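Local coordinates for protein restriction endonuclease R.BpuJI (PDB 2VLA) that recognises its cognate DNA sequence through this N-terminal domain of an enzyme that probably cleaves DNA as an endonuclease, at residues K201-S204 against Y205-H209. Residues are numbered along the deposited sequence; the frame is centred on the assembly and turned at random.
Sequences KETS and YSMQH. With nucleotides of chain C; nucleotides of chain B.
Lys201 folds over one face of the Tyr205 ring: its CE lies 3.8 Å from the ring centroid and only 9° off the normal, a CH-pi contact. Bends at chi2 and chi3 (-72°) curl the aliphatic chain across the ring, so that NZ makes a cation-pi contact as well and donates a hydrogen bond of 2.7 Å to OP1 of DG8 of chain B. The same phosphate also reaches the tyrosine obliquely, Tyr205 CD1 lying 3.6 Å from its OP2. With an alanine at Tyr205 the lysine chain is likely to lose the ring it lies on, leaving the ammonium freer to swing from the phosphate.

Glu202 is the N-cap of helix 203-219, whose first turn enters the DNA as the recognition helix of a helix-turn-helix would. One turn on, Gln208 sets its amide nearly coplanar with an adenine, edge to edge: NE2 donates to N7 of DA4 of chain C at 176°, and OE1 accepts from N6 of the same adenine at 2.9 Å, the classic bidentate reading of adenine in the major groove. Glu212 also binds NE2, which probably fixes the amide's orientation. Ser204 OG bonds to a thymine O4.

Packing is tight at buried Ser204, whose O takes Gln208 N at 3.0 Å, and where Lys201 CE meets the ring. It is looser around exposed Thr203, whose CG2 runs alongside Met207 CB at 4.2 Å. Apart from that side, a water spans Lys201 O and buried Ser206 OG, the hydroxyl that also pairs with His198.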
loop_
_atom_site.group_PDB
_atom_site.type_symbol
_atom_site.label_atom_id
_atom_site.label_comp_id
_atom_site.label_asym_id
_atom_site.label_seq_id
_atom_site.Cartn_x
_atom_site.Cartn_y
_atom_site.Cartn_z
ATOM N N LYS A 201 15.286 3.965 -17.354
ATOM C CA LYS A 201 13.938 3.476 -17.038
ATOM C C LYS A 201 12.885 4.551 -17.237
ATOM O O LYS A 201 13.144 5.748 -17.050
ATOM C CB LYS A 201 13.859 2.997 -15.584
ATOM C CG LYS A 201 14.921 2.012 -15.146
ATOM C CD LYS A 201 14.969 0.806 -15.990
ATOM C CE LYS A 201 13.788 -0.081 -15.752
ATOM N NZ LYS A 201 14.028 -1.505 -16.225
ATOM N N GLU A 202 11.684 4.124 -17.600
ATOM C CA GLU A 202 10.592 5.042 -17.785
ATOM C C GLU A 202 10.050 5.495 -16.433
ATOM O O GLU A 202 10.290 4.854 -15.401
ATOM C CB GLU A 202 9.476 4.380 -18.604
ATOM C CG GLU A 202 9.873 3.967 -20.047
ATOM C CD GLU A 202 10.423 5.111 -20.850
ATOM O OE1 GLU A 202 9.832 6.201 -20.802
ATOM O OE2 GLU A 202 11.461 4.925 -21.521
ATOM N N THR A 203 9.301 6.577 -16.423
ATOM C CA THR A 203 8.861 7.171 -15.183
ATOM C C THR A 203 7.911 6.252 -14.393
ATOM O O THR A 203 7.930 6.253 -13.153
ATOM C CB THR A 203 8.258 8.557 -15.436
ATOM O OG1 THR A 203 9.275 9.397 -15.993
ATOM C CG2 THR A 203 7.750 9.168 -14.184
ATOM N N SER A 204 7.176 5.390 -15.073
ATOM C CA SER A 204 6.309 4.454 -14.348
ATOM C C SER A 204 7.117 3.542 -13.403
ATOM O O SER A 204 6.667 3.230 -12.295
ATOM C CB SER A 204 5.482 3.626 -15.317
ATOM O OG SER A 204 6.301 2.818 -16.145
ATOM N N TYR A 205 8.288 3.117 -13.837
ATOM C CA TYR A 205 9.146 2.266 -13.022
ATOM C C TYR A 205 9.491 2.985 -11.746
ATOM O O TYR A 205 9.421 2.397 -10.658
ATOM C CB TYR A 205 10.408 1.929 -13.796
ATOM C CG TYR A 205 11.329 0.997 -13.061
ATOM C CD1 TYR A 205 11.081 -0.368 -13.031
ATOM C CD2 TYR A 205 12.440 1.475 -12.385
ATOM C CE1 TYR A 205 11.910 -1.232 -12.360
ATOM C CE2 TYR A 205 13.285 0.603 -11.679
ATOM C CZ TYR A 205 13.002 -0.756 -11.682
ATOM O OH TYR A 205 13.803 -1.648 -11.000
ATOM N N SER A 206 9.810 4.257 -11.859
ATOM C CA SER A 206 10.278 5.039 -10.752
ATOM C C SER A 206 9.175 5.516 -9.823
ATOM O O SER A 206 9.394 5.639 -8.599
ATOM C CB SER A 206 11.029 6.260 -11.269
ATOM O OG SER A 206 12.095 5.887 -12.092
ATOM N N MET A 207 8.003 5.812 -10.380
ATOM C CA MET A 207 7.015 6.599 -9.673
ATOM C C MET A 207 5.619 5.976 -9.540
ATOM O O MET A 207 4.859 6.389 -8.664
ATOM C CB MET A 207 6.893 7.986 -10.297
ATOM C CG MET A 207 8.012 8.944 -9.902
ATOM S SD MET A 207 7.995 9.366 -8.165
ATOM C CE MET A 207 6.463 10.307 -8.081
ATOM N N GLN A 208 5.287 4.955 -10.310
ATOM C CA GLN A 208 3.896 4.560 -10.326
ATOM C C GLN A 208 3.476 4.042 -8.936
ATOM O O GLN A 208 2.395 4.321 -8.468
ATOM C CB GLN A 208 3.589 3.522 -11.408
ATOM C CG GLN A 208 2.105 3.164 -11.431
ATOM C CD GLN A 208 1.667 2.405 -12.645
ATOM O OE1 GLN A 208 2.445 2.206 -13.581
ATOM N NE2 GLN A 208 0.409 1.981 -12.645
ATOM N N HIS A 209 4.359 3.288 -8.288
ATOM C CA HIS A 209 4.036 2.724 -6.962
ATOM C C HIS A 209 4.013 3.801 -5.859
ATOM O O HIS A 209 3.358 3.626 -4.834
ATOM C CB HIS A 209 5.025 1.603 -6.561
ATOM C CG HIS A 209 6.446 2.029 -6.585
ATOM N ND1 HIS A 209 7.142 2.199 -7.757
ATOM C CD2 HIS A 209 7.306 2.341 -5.579
ATOM C CE1 HIS A 209 8.354 2.631 -7.480
ATOM N NE2 HIS A 209 8.488 2.687 -6.159
ATOM P P DC C 3 -4.019 7.458 -11.854
ATOM O OP1 DC C 3 -5.413 7.755 -11.450
ATOM O OP2 DC C 3 -2.934 7.412 -10.876
ATOM O "O5'" DC C 3 -3.988 6.051 -12.611
ATOM C "C5'" DC C 3 -4.956 5.759 -13.609
ATOM C "C4'" DC C 3 -4.577 4.512 -14.364
ATOM O "O4'" DC C 3 -3.429 4.769 -15.195
ATOM C "C3'" DC C 3 -4.153 3.357 -13.463
ATOM O "O3'" DC C 3 -4.689 2.117 -13.880
ATOM C "C2'" DC C 3 -2.634 3.341 -13.615
ATOM C "C1'" DC C 3 -2.568 3.660 -15.085
ATOM N N1 DC C 3 -1.263 4.006 -15.597
ATOM C C2 DC C 3 -0.911 3.655 -16.916
ATOM O O2 DC C 3 -1.756 3.106 -17.679
ATOM N N3 DC C 3 0.328 3.969 -17.341
ATOM C C4 DC C 3 1.192 4.576 -16.534
ATOM N N4 DC C 3 2.392 4.871 -17.010
ATOM C C5 DC C 3 0.849 4.905 -15.201
ATOM C C6 DC C 3 -0.354 4.573 -14.767
ATOM P P DA C 4 -6.014 1.464 -13.263
ATOM O OP1 DA C 4 -7.109 2.317 -13.560
ATOM O OP2 DA C 4 -5.679 1.078 -11.869
ATOM O "O5'" DA C 4 -6.010 0.212 -14.175
ATOM C "C5'" DA C 4 -6.551 0.340 -15.517
ATOM C "C4'" DA C 4 -5.829 -0.606 -16.440
ATOM O "O4'" DA C 4 -4.489 -0.135 -16.725
ATOM C "C3'" DA C 4 -5.652 -2.035 -15.895
ATOM O "O3'" DA C 4 -5.793 -2.940 -16.975
ATOM C "C2'" DA C 4 -4.217 -2.011 -15.403
ATOM C "C1'" DA C 4 -3.550 -1.180 -16.480
ATOM N N9 DA C 4 -2.284 -0.597 -16.124
ATOM C C8 DA C 4 -1.881 -0.142 -14.884
ATOM N N7 DA C 4 -0.682 0.377 -14.884
ATOM C C5 DA C 4 -0.241 0.271 -16.195
ATOM C C6 DA C 4 0.940 0.624 -16.832
ATOM N N6 DA C 4 1.990 1.222 -16.275
ATOM N N1 DA C 4 1.013 0.377 -18.178
ATOM C C2 DA C 4 -0.035 -0.231 -18.793
ATOM N N3 DA C 4 -1.193 -0.591 -18.305
ATOM C C4 DA C 4 -1.234 -0.327 -16.960
ATOM P P DG B 8 10.184 -1.954 -16.638
ATOM O OP1 DG B 8 11.507 -2.372 -16.176
ATOM O OP2 DG B 8 9.741 -0.592 -16.312
ATOM O "O5'" DG B 8 10.033 -2.110 -18.214
ATOM C "C5'" DG B 8 10.311 -3.378 -18.811
ATOM C "C4'" DG B 8 9.533 -3.553 -20.093
ATOM O "O4'" DG B 8 8.119 -3.686 -19.795
ATOM C "C3'" DG B 8 9.623 -2.403 -21.076
ATOM O "O3'" DG B 8 9.611 -2.923 -22.433
ATOM C "C2'" DG B 8 8.389 -1.537 -20.738
ATOM C "C1'" DG B 8 7.366 -2.582 -20.334
ATOM N N9 DG B 8 6.411 -2.236 -19.287
ATOM C C8 DG B 8 6.684 -1.664 -18.060
ATOM N N7 DG B 8 5.636 -1.558 -17.299
ATOM C C5 DG B 8 4.613 -2.137 -18.057
ATOM C C6 DG B 8 3.272 -2.376 -17.730
ATOM O O6 DG B 8 2.656 -2.099 -16.712
ATOM N N1 DG B 8 2.566 -2.994 -18.794
ATOM C C2 DG B 8 3.124 -3.393 -19.985
ATOM N N2 DG B 8 2.275 -3.984 -20.889
ATOM N N3 DG B 8 4.401 -3.196 -20.290
ATOM C C4 DG B 8 5.079 -2.582 -19.278
HETATM O O HOH W 1 13.075 6.919 -14.428
HETATM O O HOH W 2 6.370 1.283 -10.315
#